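Local coordinates for MPT synthase subunit 2 (Burkholderia ambifaria, PDB 7L32), which probably catalyses, as the large subunit of molybdopterin synthase, the sulfur transfer that turns cyclic pyranopterin monophosphate into molybdopterin for the molybdenum cofactor, at residues R13-F19 with I88-V92; I35-F41 with V104-H110; M65-L70 with E128-W132; R80-V86 with A116-V121; I101-A105 with V121-K126. All coordinates share one frame; numbering follows the deposited sequence.

Contact 1 (R13-F19 with I88-V92); sequences RIQTDDF and IVHRV
One face of the Arg-13 guanidinium lies against the isopropyl group of Val-89, with CG2 of Val-89 3.8 Å from NH2 of Arg-13, while OE1 of Gln-15 sits in plane at its edge and takes bonds from both NE and NH2. The Arg-91 guanidinium has CA of Asp-18 over a face and the carbonyl of Thr-16 at its edge; CG of the same arginine meets the edge of the Phe-19 ring. Arg-13, Gln-15, Val-89 and Arg-91 stand on one face of two parallel strands, 11-15 and 85-91, whose register pairs Ile-14 with His-90; Thr-16 to Phe-19 follow in the loop. Arg-13 N bonds to Ile-88 O at 2.9 Å. On the other face Ile-14, beta-branched as suits a strand, packs its CG2 on CG1 of Val-92 at 3.8 Å. The loop turns back over Arg-91, whose NE and NH2 grip Thr-16 O side-on, the NH2 bond being 3.0 Å long. The Asp-18 carboxylate stacks on the guanidinium, planes 24° apart, with OD1 of Asp-18 3.6 Å from NH1 of Arg-91. NH1 bonds to Gln-100 O, so the directed bonds of Arg-91 end on backbone carbonyls, while Asp-18 supplies charge alone.

Contact 2 (I35-F41 with V104-H110); sequences IGALACF and VATVASH
The antiparallel pairing of strand 37-44 with strand 100-108 forms one margin of this chain's mixed sheet, part of the alpha/beta hammerhead fold of MoaE proteins. Ala-37 with Ala-108, Ala-39 with Thr-106 and Phe-41 with Val-104 are hydrogen-bonded pairs; Thr-106 N to Ala-39 O, at 2.8 Å, is nearly straight at 167°. Between them, Leu-38 faces Val-107 and Cys-40 faces Ala-105 in non-hydrogen-bonded pairs. CB of Cys-40 and CB of Ala-105 lie 4.1 Å apart, small groups consistent with the close backbones. SG of Cys-40 forms a disulfide with Cys-40 of the second subunit. Leu-38, Ala-105 and Val-107 are apolar because helix 21-30 packs on their face. Residues 38-41 also pair antiparallel with a strand of the second subunit, carrying the sheet across the dimer. Thr-106 turns OG1 toward Ala-114 O. Past the ladder, Ile-35 CG2 packs on Ser-109 CB at 3.7 Å, and a water accepts from Gly-36 N and donates to Ser-109 O.

Contact 3 (M65-L70 with E128-W132); sequences MTEKAL and EAPFW
The first turn of helix 65-80 approaches the chain leaving helix 111-128 with the CA atoms of Thr-66 and Pro-130 5.4 Å apart, at the point where Ala-129 has just dropped helical backbone angles. Thr-66 carries the contact with both of its branches. Its OG1 donates to Pro-130 O at 2.7 Å, lying in the carbonyl plane, and the same hydroxyl takes up Tyr-62 N, so one hydroxyl donates to one backbone group and accepts from another. The CG2 methyl, anti to the backbone N, is carried over the face of the Phe-131 ring, a CH-pi contact 4.0 Å from CG2 of Thr-66 to the ring centroid of Phe-131. The proline ring fits beside the helix: Ala-69 CB, small enough to let it come close, meets Pro-130 CD at 3.7 Å, and Met-65 CG crosses its CG more loosely. One turn on from Thr-66, Leu-70 CD2 rests on Ala-129 CB at 3.8 Å. Strand 11-15 flanks this cluster, with Ile-14 packing on Thr-66 and Leu-70, while strand 57-61 brings Leu-59 and His-61 against Phe-131, whose ring also stacks with His-90 of strand 85-91.

Contact 4 (R80-V86 with A116-V121); sequences RWPGIDV and ASCEFV
This is side-chain packing without hydrogen bonds, set where the end of helix 65-80, the turn after it and the start of strand 85-91 lie against helix 111-128. Trp-81 is the large flat piece, broad enough to span a turn of the helix. One face of its indole lies over the backbone of Ala-116 and Ser-117, and Arg-80 CB covers the opposite face. Trp-81 CZ2 touches Ala-116 CB at 3.5 Å, the small methyl letting the indole settle close. Its edge points toward the Phe-120 ring in an offset edge-to-face pair, planes at 64°. Arg-80, extended from CG to NE, runs over that phenyl: CD makes a CH-pi contact, and CZ of Arg-80 is 3.5 Å from CE1 of Phe-120, while its NE forms a salt bridge with Glu-76. Ile-84 CD1 presses tightly on Ser-117 CB at 3.5 Å, and Val-86 CG1 meets Val-121 CG2. A type II beta turn, Trp-81 to Ile-84, leads from helix to strand, with Gly-83 at the positive-phi third position that glycine typically fills.

Contact 5 (I101-A105 with V121-K126); sequences IVMVA and VMDYLK
Val-104 is the tightly held part of this contact, packed against Val-121 and Met-122 of helix 111-128. Its CG2 comes within 3.5 Å of SD of Met-122, and its CG1 meets CG1 of Val-121 at 3.7 Å. Met-122 is bent at both chi2 and chi3, which folds the thioether back alongside the valine so that the two side chains slide past each other in opposite directions; a flexible, unbranched residue can take that shape. Strand and helix run roughly antiparallel, their axes 9.9 Å apart and inclined at 144°, the spacing of a helix laid on a sheet in the alpha/beta layer of the hammerhead fold. Near the start of strand 100-108 there is a classic beta bulge, where Ile-101 and Val-102 both face Gly-43 of strand 37-44. Val-102 CG2 and Leu-125 CD1 reach toward each other tip to tip at 4.0 Å, an apolar meeting that suits the buried centre of the chain. Packing slackens from here: Val-102 CG1 is 4.4 Å from CE of Met-122. At the partly exposed side, Lys-126 brings NZ to 4.5 Å from Val-102 CG1, with Arg-111 of the second subunit packing against both Lys-126 and Met-122.

How the contacts relate
From the N terminus, contact 1 opens on strand 11-15, contact 2 on strand 37-44, contact 3 at the start of helix 65-80 and contact 4 at its end. Contact 1 closes first, on strand 85-91, so it crosses contacts 2, 3 and 4; contact 2 likewise crosses contacts 3 and 4. Contact 5 then opens on strand 100-108, in series with contact 1, and contact 2 closes there, sharing Val-104 and Ala-105. Helix 111-128 closes contacts 4 and 5, which cross and share Val-121; both nest inside the loop that contact 3 closes last. Contacts 1 and 2 add the outer strands of the mixed sheet, contacts 4 and 5 fasten helix 111-128, and contact 3 brings in the second sheet.

Contact 1 (R13-F19 with I88-V92)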
# COMPACT_ATOMS: atom_id res chain seq x y z
N ARG A 13 0.86 11.71 -13.09
CA ARG A 13 0.41 13.10 -13.06
C ARG A 13 1.14 13.89 -11.98
O ARG A 13 1.39 13.38 -10.88
CB ARG A 13 -1.10 13.17 -12.79
CG ARG A 13 -1.90 14.08 -13.63
CD ARG A 13 -3.36 13.65 -13.58
NE ARG A 13 -3.93 13.70 -12.24
CZ ARG A 13 -4.57 12.69 -11.67
NH1 ARG A 13 -4.73 11.53 -12.29
NH2 ARG A 13 -5.10 12.86 -10.45
N ILE A 14 1.45 15.14 -12.29
CA ILE A 14 1.93 16.13 -11.33
C ILE A 14 0.92 17.26 -11.30
O ILE A 14 0.57 17.80 -12.36
CB ILE A 14 3.34 16.65 -11.70
CG1 ILE A 14 4.37 15.53 -11.57
CG2 ILE A 14 3.71 17.84 -10.82
CD1 ILE A 14 5.66 15.79 -12.33
N GLN A 15 0.48 17.66 -10.11
CA GLN A 15 -0.59 18.64 -9.99
C GLN A 15 -0.44 19.41 -8.69
O GLN A 15 0.22 18.97 -7.75
CB GLN A 15 -1.97 17.97 -10.03
CG GLN A 15 -2.21 17.04 -8.83
CD GLN A 15 -3.47 16.20 -8.98
OE1 GLN A 15 -3.71 15.62 -10.05
NE2 GLN A 15 -4.28 16.13 -7.93
N THR A 16 -1.09 20.57 -8.62
CA THR A 16 -1.16 21.32 -7.37
C THR A 16 -2.36 20.90 -6.53
O THR A 16 -2.27 20.91 -5.29
CB THR A 16 -1.21 22.83 -7.61
OG1 THR A 16 -2.38 23.17 -8.36
CG2 THR A 16 0.05 23.34 -8.34
N ASP A 17 -3.47 20.56 -7.16
CA ASP A 17 -4.66 20.15 -6.43
C ASP A 17 -4.38 18.90 -5.61
O ASP A 17 -3.51 18.08 -5.94
CB ASP A 17 -5.83 19.87 -7.38
CG ASP A 17 -6.45 21.12 -7.94
OD1 ASP A 17 -6.32 22.21 -7.33
OD2 ASP A 17 -7.11 21.00 -9.00
N ASP A 18 -5.14 18.74 -4.53
CA ASP A 18 -5.04 17.50 -3.77
C ASP A 18 -5.68 16.35 -4.56
O ASP A 18 -6.45 16.57 -5.50
CB ASP A 18 -5.71 17.66 -2.41
CG ASP A 18 -5.21 16.65 -1.39
OD1 ASP A 18 -4.30 15.86 -1.73
OD2 ASP A 18 -5.74 16.66 -0.26
N PHE A 19 -5.34 15.12 -4.20
CA PHE A 19 -5.87 13.95 -4.88
C PHE A 19 -6.76 13.15 -3.93
O PHE A 19 -6.72 13.31 -2.71
CB PHE A 19 -4.75 13.06 -5.45
CG PHE A 19 -3.68 12.65 -4.45
CD1 PHE A 19 -3.89 11.59 -3.57
CD2 PHE A 19 -2.45 13.30 -4.43
CE1 PHE A 19 -2.91 11.23 -2.65
CE2 PHE A 19 -1.46 12.93 -3.52
CZ PHE A 19 -1.69 11.89 -2.63
N ILE A 88 0.75 7.01 -10.55
CA ILE A 88 1.51 7.93 -9.70
C ILE A 88 0.86 9.30 -9.80
O ILE A 88 0.63 9.80 -10.91
CB ILE A 88 2.99 8.03 -10.12
CG1 ILE A 88 3.66 6.64 -10.18
CG2 ILE A 88 3.76 9.00 -9.16
CD1 ILE A 88 5.04 6.64 -10.89
N VAL A 89 0.55 9.91 -8.65
CA VAL A 89 0.15 11.32 -8.59
C VAL A 89 1.06 12.01 -7.59
O VAL A 89 1.15 11.60 -6.43
CB VAL A 89 -1.32 11.50 -8.18
CG1 VAL A 89 -1.72 13.00 -8.24
CG2 VAL A 89 -2.27 10.65 -9.08
N HIS A 90 1.75 13.07 -8.03
CA HIS A 90 2.62 13.80 -7.13
C HIS A 90 2.19 15.27 -7.11
O HIS A 90 1.87 15.83 -8.16
CB HIS A 90 4.10 13.68 -7.56
CG HIS A 90 5.08 13.89 -6.45
ND1 HIS A 90 5.16 15.07 -5.74
CD2 HIS A 90 6.06 13.09 -5.96
CE1 HIS A 90 6.13 14.98 -4.85
NE2 HIS A 90 6.69 13.79 -4.96
N ARG A 91 2.15 15.86 -5.93
CA ARG A 91 1.75 17.26 -5.83
C ARG A 91 2.98 18.16 -5.82
O ARG A 91 4.09 17.74 -5.50
CB ARG A 91 0.92 17.52 -4.58
CG ARG A 91 -0.41 16.76 -4.59
CD ARG A 91 -1.20 17.05 -3.34
NE ARG A 91 -1.71 18.41 -3.33
CZ ARG A 91 -2.10 19.05 -2.24
NH1 ARG A 91 -2.01 18.50 -1.04
NH2 ARG A 91 -2.59 20.29 -2.35
N VAL A 92 2.75 19.42 -6.20
CA VAL A 92 3.75 20.49 -6.11
C VAL A 92 3.05 21.73 -5.54
O VAL A 92 1.83 21.75 -5.36
CB VAL A 92 4.41 20.81 -7.47
CG1 VAL A 92 5.29 19.65 -7.91
CG2 VAL A 92 3.35 21.11 -8.53
O HOH W 1 -0.43 22.63 -4.11

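Contact 2 (I35-F41 with V104-H110)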
# COMPACT_ATOMS: atom_id res chain seq x y z
N ILE A 35 -7.30 -8.42 -12.68
CA ILE A 35 -6.38 -8.64 -11.56
C ILE A 35 -6.86 -7.80 -10.39
O ILE A 35 -7.44 -6.72 -10.57
CB ILE A 35 -4.91 -8.34 -11.92
CG1 ILE A 35 -4.75 -6.93 -12.52
CG2 ILE A 35 -4.38 -9.40 -12.90
CD1 ILE A 35 -3.32 -6.62 -12.93
N GLY A 36 -6.65 -8.32 -9.17
CA GLY A 36 -7.25 -7.71 -7.99
C GLY A 36 -6.38 -7.39 -6.77
O GLY A 36 -6.95 -7.00 -5.74
N ALA A 37 -5.06 -7.57 -6.82
CA ALA A 37 -4.22 -7.28 -5.66
C ALA A 37 -3.71 -5.86 -5.83
O ALA A 37 -3.01 -5.58 -6.81
CB ALA A 37 -3.05 -8.26 -5.57
N LEU A 38 -4.05 -4.97 -4.91
CA LEU A 38 -3.70 -3.55 -5.06
C LEU A 38 -2.87 -3.09 -3.87
O LEU A 38 -3.31 -3.20 -2.73
CB LEU A 38 -4.99 -2.72 -5.22
CG LEU A 38 -4.77 -1.21 -5.41
CD1 LEU A 38 -5.67 -0.67 -6.53
CD2 LEU A 38 -5.17 -0.60 -4.10
N ALA A 39 -1.67 -2.57 -4.14
CA ALA A 39 -0.84 -1.99 -3.09
C ALA A 39 -0.73 -0.49 -3.33
O ALA A 39 -0.59 -0.05 -4.48
CB ALA A 39 0.57 -2.60 -3.07
N CYS A 40 -0.79 0.29 -2.26
CA CYS A 40 -0.64 1.72 -2.45
C CYS A 40 0.19 2.33 -1.33
O CYS A 40 0.42 1.74 -0.26
CB CYS A 40 -2.01 2.42 -2.57
SG CYS A 40 -3.14 2.17 -1.20
N PHE A 41 0.73 3.50 -1.65
CA PHE A 41 1.51 4.25 -0.68
C PHE A 41 1.08 5.70 -0.79
O PHE A 41 0.92 6.20 -1.90
CB PHE A 41 3.02 4.13 -0.89
CG PHE A 41 3.81 4.95 0.12
CD1 PHE A 41 4.15 4.41 1.36
CD2 PHE A 41 4.16 6.28 -0.15
CE1 PHE A 41 4.84 5.16 2.31
CE2 PHE A 41 4.87 7.04 0.79
CZ PHE A 41 5.20 6.49 2.01
N VAL A 104 1.37 6.44 -4.78
CA VAL A 104 1.73 5.44 -5.78
C VAL A 104 0.81 4.25 -5.54
O VAL A 104 0.66 3.82 -4.39
CB VAL A 104 3.20 5.01 -5.67
CG1 VAL A 104 3.47 3.83 -6.63
CG2 VAL A 104 4.13 6.21 -6.02
N ALA A 105 0.16 3.77 -6.60
CA ALA A 105 -0.68 2.57 -6.50
C ALA A 105 -0.27 1.59 -7.60
O ALA A 105 -0.01 2.00 -8.74
CB ALA A 105 -2.16 2.92 -6.63
N THR A 106 -0.21 0.30 -7.27
CA THR A 106 0.09 -0.73 -8.24
C THR A 106 -0.95 -1.83 -8.11
O THR A 106 -1.50 -2.04 -7.03
CB THR A 106 1.49 -1.34 -8.07
OG1 THR A 106 1.59 -2.01 -6.79
CG2 THR A 106 2.60 -0.27 -8.19
N VAL A 107 -1.23 -2.51 -9.21
CA VAL A 107 -2.13 -3.66 -9.19
C VAL A 107 -1.44 -4.82 -9.89
O VAL A 107 -0.66 -4.63 -10.84
CB VAL A 107 -3.51 -3.34 -9.82
CG1 VAL A 107 -3.40 -2.89 -11.30
CG2 VAL A 107 -4.47 -4.53 -9.69
N ALA A 108 -1.72 -6.03 -9.40
CA ALA A 108 -1.14 -7.24 -9.95
C ALA A 108 -2.10 -8.39 -9.68
O ALA A 108 -3.07 -8.26 -8.93
CB ALA A 108 0.23 -7.53 -9.33
N SER A 109 -1.81 -9.53 -10.28
CA SER A 109 -2.62 -10.70 -9.98
C SER A 109 -2.42 -11.17 -8.54
O SER A 109 -3.34 -11.75 -7.95
CB SER A 109 -2.31 -11.83 -10.97
OG SER A 109 -0.98 -12.28 -10.83
N HIS A 110 -1.24 -10.95 -7.97
CA HIS A 110 -0.94 -11.44 -6.63
C HIS A 110 -0.20 -10.38 -5.82
O HIS A 110 0.47 -9.49 -6.37
CB HIS A 110 -0.15 -12.75 -6.72
CG HIS A 110 -0.90 -13.84 -7.44
ND1 HIS A 110 -0.65 -14.17 -8.76
CD2 HIS A 110 -1.89 -14.66 -7.02
CE1 HIS A 110 -1.46 -15.15 -9.12
NE2 HIS A 110 -2.23 -15.47 -8.08
O HOH W 2 -5.79 -10.81 -8.49

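Contact 3 (M65-L70 with E128-W132)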
# COMPACT_ATOMS: atom_id res chain seq x y z
N MET A 65 10.14 17.38 -17.85
CA MET A 65 11.26 16.54 -17.41
C MET A 65 10.85 15.60 -16.27
O MET A 65 11.13 14.39 -16.30
CB MET A 65 12.41 17.46 -16.97
CG MET A 65 13.58 16.79 -16.26
SD MET A 65 14.93 16.36 -17.39
CE MET A 65 15.45 17.97 -17.96
N THR A 66 10.21 16.14 -15.24
CA THR A 66 9.88 15.30 -14.09
C THR A 66 8.87 14.22 -14.48
O THR A 66 9.01 13.07 -14.07
CB THR A 66 9.38 16.15 -12.92
OG1 THR A 66 10.36 17.14 -12.59
CG2 THR A 66 9.13 15.26 -11.66
N GLU A 67 7.85 14.58 -15.27
CA GLU A 67 6.88 13.58 -15.71
C GLU A 67 7.55 12.46 -16.49
O GLU A 67 7.27 11.27 -16.27
CB GLU A 67 5.79 14.23 -16.58
CG GLU A 67 4.78 15.08 -15.80
CD GLU A 67 5.13 16.56 -15.75
OE1 GLU A 67 6.31 16.94 -15.94
OE2 GLU A 67 4.20 17.36 -15.50
N LYS A 68 8.48 12.80 -17.40
CA LYS A 68 9.17 11.77 -18.16
C LYS A 68 9.98 10.85 -17.26
O LYS A 68 10.04 9.64 -17.50
CB LYS A 68 10.07 12.42 -19.22
CG LYS A 68 9.26 12.89 -20.43
CD LYS A 68 10.13 13.58 -21.47
CE LYS A 68 9.27 14.27 -22.52
NZ LYS A 68 8.71 15.58 -22.03
N ALA A 69 10.59 11.39 -16.20
CA ALA A 69 11.31 10.54 -15.25
C ALA A 69 10.36 9.59 -14.53
O ALA A 69 10.68 8.40 -14.32
CB ALA A 69 12.06 11.41 -14.23
N LEU A 70 9.19 10.09 -14.15
CA LEU A 70 8.21 9.22 -13.49
C LEU A 70 7.72 8.12 -14.44
O LEU A 70 7.51 6.97 -14.02
CB LEU A 70 7.04 10.05 -12.96
CG LEU A 70 7.34 11.06 -11.85
CD1 LEU A 70 6.10 11.88 -11.53
CD2 LEU A 70 7.89 10.36 -10.57
N GLU A 128 15.38 9.58 -7.48
CA GLU A 128 15.74 10.03 -8.83
C GLU A 128 14.81 11.05 -9.49
O GLU A 128 15.25 11.71 -10.44
CB GLU A 128 15.88 8.82 -9.78
CG GLU A 128 17.04 7.88 -9.41
CD GLU A 128 18.39 8.57 -9.42
OE1 GLU A 128 18.64 9.40 -10.33
OE2 GLU A 128 19.21 8.28 -8.52
N ALA A 129 13.57 11.19 -9.06
CA ALA A 129 12.67 12.12 -9.76
C ALA A 129 13.06 13.57 -9.46
O ALA A 129 13.23 13.93 -8.29
CB ALA A 129 11.21 11.88 -9.36
N PRO A 130 13.21 14.43 -10.49
CA PRO A 130 13.65 15.81 -10.25
C PRO A 130 12.61 16.69 -9.58
O PRO A 130 11.62 17.10 -10.20
CB PRO A 130 13.98 16.34 -11.65
CG PRO A 130 14.11 15.12 -12.51
CD PRO A 130 13.16 14.11 -11.92
N PHE A 131 12.84 17.00 -8.30
CA PHE A 131 12.03 17.94 -7.53
C PHE A 131 12.98 18.83 -6.75
O PHE A 131 14.09 18.42 -6.43
CB PHE A 131 11.09 17.24 -6.53
CG PHE A 131 9.92 16.56 -7.17
CD1 PHE A 131 8.78 17.28 -7.49
CD2 PHE A 131 9.97 15.20 -7.45
CE1 PHE A 131 7.68 16.65 -8.09
CE2 PHE A 131 8.90 14.57 -8.05
CZ PHE A 131 7.75 15.29 -8.37
N TRP A 132 12.50 20.04 -6.41
CA TRP A 132 13.27 21.02 -5.66
C TRP A 132 12.42 21.59 -4.54
O TRP A 132 11.22 21.81 -4.71
CB TRP A 132 13.76 22.17 -6.56
CG TRP A 132 14.83 21.75 -7.53
CD1 TRP A 132 16.18 21.93 -7.39
CD2 TRP A 132 14.65 21.06 -8.78
NE1 TRP A 132 16.85 21.42 -8.48
CE2 TRP A 132 15.94 20.87 -9.35
CE3 TRP A 132 13.53 20.59 -9.48
CZ2 TRP A 132 16.13 20.23 -10.58
CZ3 TRP A 132 13.73 19.94 -10.71
CH2 TRP A 132 15.02 19.77 -11.24

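Contact 4 (R80-V86 with A116-V121)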
# COMPACT_ATOMS: atom_id res chain seq x y z
N ARG A 80 10.33 -5.22 -14.73
CA ARG A 80 10.75 -6.15 -13.68
C ARG A 80 9.61 -7.07 -13.26
O ARG A 80 9.86 -8.24 -12.94
CB ARG A 80 11.26 -5.38 -12.47
CG ARG A 80 12.62 -4.69 -12.66
CD ARG A 80 12.93 -3.74 -11.50
NE ARG A 80 14.24 -3.11 -11.64
CZ ARG A 80 15.24 -3.26 -10.78
NH1 ARG A 80 15.10 -4.01 -9.68
NH2 ARG A 80 16.39 -2.62 -11.00
N TRP A 81 8.38 -6.57 -13.25
CA TRP A 81 7.20 -7.35 -12.83
C TRP A 81 6.19 -7.29 -13.96
O TRP A 81 5.25 -6.48 -13.93
CB TRP A 81 6.61 -6.82 -11.52
CG TRP A 81 7.53 -6.98 -10.34
CD1 TRP A 81 7.73 -8.12 -9.58
CD2 TRP A 81 8.41 -5.98 -9.79
NE1 TRP A 81 8.68 -7.88 -8.61
CE2 TRP A 81 9.10 -6.57 -8.71
CE3 TRP A 81 8.68 -4.64 -10.13
CZ2 TRP A 81 10.06 -5.87 -7.95
CZ3 TRP A 81 9.62 -3.93 -9.36
CH2 TRP A 81 10.31 -4.56 -8.30
N PRO A 82 6.36 -8.11 -14.99
CA PRO A 82 5.40 -8.10 -16.11
C PRO A 82 3.99 -8.37 -15.60
O PRO A 82 3.78 -9.17 -14.69
CB PRO A 82 5.91 -9.23 -17.02
CG PRO A 82 7.39 -9.30 -16.72
CD PRO A 82 7.50 -9.02 -15.25
N GLY A 83 3.02 -7.64 -16.16
CA GLY A 83 1.62 -7.81 -15.80
C GLY A 83 1.09 -6.85 -14.75
O GLY A 83 -0.11 -6.91 -14.44
N ILE A 84 1.93 -6.01 -14.15
CA ILE A 84 1.44 -5.02 -13.18
C ILE A 84 0.93 -3.80 -13.95
O ILE A 84 1.17 -3.66 -15.15
CB ILE A 84 2.53 -4.60 -12.18
CG1 ILE A 84 3.65 -3.82 -12.89
CG2 ILE A 84 3.08 -5.81 -11.41
CD1 ILE A 84 4.57 -3.04 -11.92
N ASP A 85 0.20 -2.93 -13.26
CA ASP A 85 -0.08 -1.58 -13.74
C ASP A 85 0.20 -0.64 -12.57
O ASP A 85 0.15 -1.05 -11.40
CB ASP A 85 -1.52 -1.41 -14.25
CG ASP A 85 -1.70 -0.21 -15.18
OD1 ASP A 85 -0.68 0.45 -15.54
OD2 ASP A 85 -2.86 0.08 -15.56
N VAL A 86 0.55 0.61 -12.91
CA VAL A 86 1.11 1.59 -11.97
C VAL A 86 0.40 2.92 -12.16
O VAL A 86 0.24 3.38 -13.29
CB VAL A 86 2.63 1.80 -12.20
CG1 VAL A 86 3.19 2.85 -11.20
CG2 VAL A 86 3.41 0.50 -12.16
N ALA A 116 6.01 -5.34 -4.08
CA ALA A 116 7.39 -5.10 -4.50
C ALA A 116 7.46 -3.95 -5.48
O ALA A 116 8.33 -3.06 -5.38
CB ALA A 116 7.99 -6.37 -5.12
N SER A 117 6.55 -3.94 -6.46
CA SER A 117 6.59 -2.88 -7.47
C SER A 117 6.24 -1.53 -6.87
O SER A 117 6.82 -0.51 -7.26
CB SER A 117 5.65 -3.22 -8.64
OG SER A 117 4.28 -3.34 -8.24
N CYS A 118 5.31 -1.50 -5.91
CA CYS A 118 4.95 -0.22 -5.29
C CYS A 118 6.13 0.35 -4.52
O CYS A 118 6.43 1.56 -4.62
CB CYS A 118 3.74 -0.41 -4.38
SG CYS A 118 3.00 1.14 -3.80
N GLU A 119 6.82 -0.49 -3.74
CA GLU A 119 7.99 0.00 -3.00
C GLU A 119 9.12 0.39 -3.94
O GLU A 119 9.81 1.40 -3.71
CB GLU A 119 8.46 -1.05 -1.99
CG GLU A 119 9.62 -0.58 -1.15
CD GLU A 119 9.82 -1.40 0.13
OE1 GLU A 119 9.38 -2.57 0.20
OE2 GLU A 119 10.41 -0.84 1.07
N PHE A 120 9.34 -0.40 -4.99
CA PHE A 120 10.37 -0.06 -5.98
C PHE A 120 10.10 1.32 -6.59
O PHE A 120 11.03 2.15 -6.72
CB PHE A 120 10.43 -1.14 -7.07
CG PHE A 120 11.32 -0.77 -8.24
CD1 PHE A 120 12.68 -1.00 -8.19
CD2 PHE A 120 10.78 -0.19 -9.39
CE1 PHE A 120 13.54 -0.61 -9.25
CE2 PHE A 120 11.61 0.19 -10.45
CZ PHE A 120 12.99 -0.03 -10.39
N VAL A 121 8.86 1.57 -7.00
CA VAL A 121 8.53 2.86 -7.61
C VAL A 121 8.77 4.00 -6.62
O VAL A 121 9.33 5.04 -6.98
CB VAL A 121 7.07 2.86 -8.14
CG1 VAL A 121 6.63 4.29 -8.55
CG2 VAL A 121 6.91 1.91 -9.35

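Contact 5 (I101-A105 with V121-K126)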
# COMPACT_ATOMS: atom_id res chain seq x y z
N ILE A 101 1.32 14.44 -0.11
CA ILE A 101 2.36 14.81 -1.09
C ILE A 101 2.28 13.95 -2.34
O ILE A 101 2.31 14.45 -3.46
CB ILE A 101 3.77 14.68 -0.46
CG1 ILE A 101 3.93 15.57 0.76
CG2 ILE A 101 4.86 15.01 -1.48
CD1 ILE A 101 5.16 15.20 1.57
N VAL A 102 2.22 12.63 -2.16
CA VAL A 102 2.44 11.73 -3.28
C VAL A 102 1.64 10.47 -3.00
O VAL A 102 1.50 10.06 -1.85
CB VAL A 102 3.94 11.43 -3.45
CG1 VAL A 102 4.55 10.90 -2.16
CG2 VAL A 102 4.21 10.48 -4.61
N MET A 103 1.09 9.88 -4.05
CA MET A 103 0.53 8.54 -3.95
C MET A 103 1.07 7.69 -5.09
O MET A 103 1.23 8.17 -6.22
CB MET A 103 -1.01 8.55 -3.97
CG MET A 103 -1.68 9.09 -5.23
SD MET A 103 -3.30 8.26 -5.37
CE MET A 103 -2.74 6.68 -5.96
N VAL A 104 1.37 6.44 -4.78
CA VAL A 104 1.73 5.44 -5.78
C VAL A 104 0.81 4.25 -5.54
O VAL A 104 0.66 3.82 -4.39
CB VAL A 104 3.20 5.01 -5.67
CG1 VAL A 104 3.47 3.83 -6.63
CG2 VAL A 104 4.13 6.21 -6.02
N ALA A 105 0.16 3.77 -6.60
CA ALA A 105 -0.68 2.57 -6.50
C ALA A 105 -0.27 1.59 -7.60
O ALA A 105 -0.01 2.00 -8.74
CB ALA A 105 -2.16 2.92 -6.63
N VAL A 121 8.86 1.57 -7.00
CA VAL A 121 8.53 2.86 -7.61
C VAL A 121 8.77 4.00 -6.62
O VAL A 121 9.33 5.04 -6.98
CB VAL A 121 7.07 2.86 -8.14
CG1 VAL A 121 6.63 4.29 -8.55
CG2 VAL A 121 6.91 1.91 -9.35
N MET A 122 8.37 3.81 -5.35
CA MET A 122 8.60 4.85 -4.34
C MET A 122 10.09 5.10 -4.12
O MET A 122 10.53 6.26 -4.04
CB MET A 122 7.93 4.49 -3.00
CG MET A 122 6.42 4.88 -2.92
SD MET A 122 6.15 6.67 -3.20
CE MET A 122 7.08 7.35 -1.85
N ASP A 123 10.89 4.02 -4.01
CA ASP A 123 12.34 4.18 -3.81
C ASP A 123 12.97 4.94 -4.97
O ASP A 123 13.80 5.83 -4.77
CB ASP A 123 13.01 2.81 -3.68
CG ASP A 123 12.77 2.15 -2.33
OD1 ASP A 123 12.35 2.84 -1.37
OD2 ASP A 123 13.01 0.93 -2.25
N TYR A 124 12.63 4.55 -6.20
CA TYR A 124 13.20 5.19 -7.40
C TYR A 124 12.72 6.63 -7.52
O TYR A 124 13.50 7.54 -7.84
CB TYR A 124 12.78 4.35 -8.61
CG TYR A 124 13.52 4.45 -9.93
CD1 TYR A 124 14.45 5.46 -10.17
CD2 TYR A 124 13.22 3.57 -10.97
CE1 TYR A 124 15.09 5.57 -11.41
CE2 TYR A 124 13.87 3.66 -12.22
CZ TYR A 124 14.80 4.66 -12.43
OH TYR A 124 15.44 4.77 -13.65
N LEU A 125 11.43 6.86 -7.25
CA LEU A 125 10.88 8.22 -7.23
C LEU A 125 11.65 9.11 -6.25
O LEU A 125 12.09 10.21 -6.60
CB LEU A 125 9.39 8.16 -6.85
CG LEU A 125 8.55 9.44 -6.82
CD1 LEU A 125 7.07 9.06 -7.01
CD2 LEU A 125 8.72 10.23 -5.51
N LYS A 126 11.80 8.64 -5.00
CA LYS A 126 12.38 9.48 -3.95
C LYS A 126 13.86 9.78 -4.20
O LYS A 126 14.36 10.84 -3.80
CB LYS A 126 12.18 8.82 -2.59
CG LYS A 126 10.75 8.92 -2.07
CD LYS A 126 10.41 10.38 -1.70
CE LYS A 126 8.98 10.56 -1.17
NZ LYS A 126 8.66 12.00 -0.75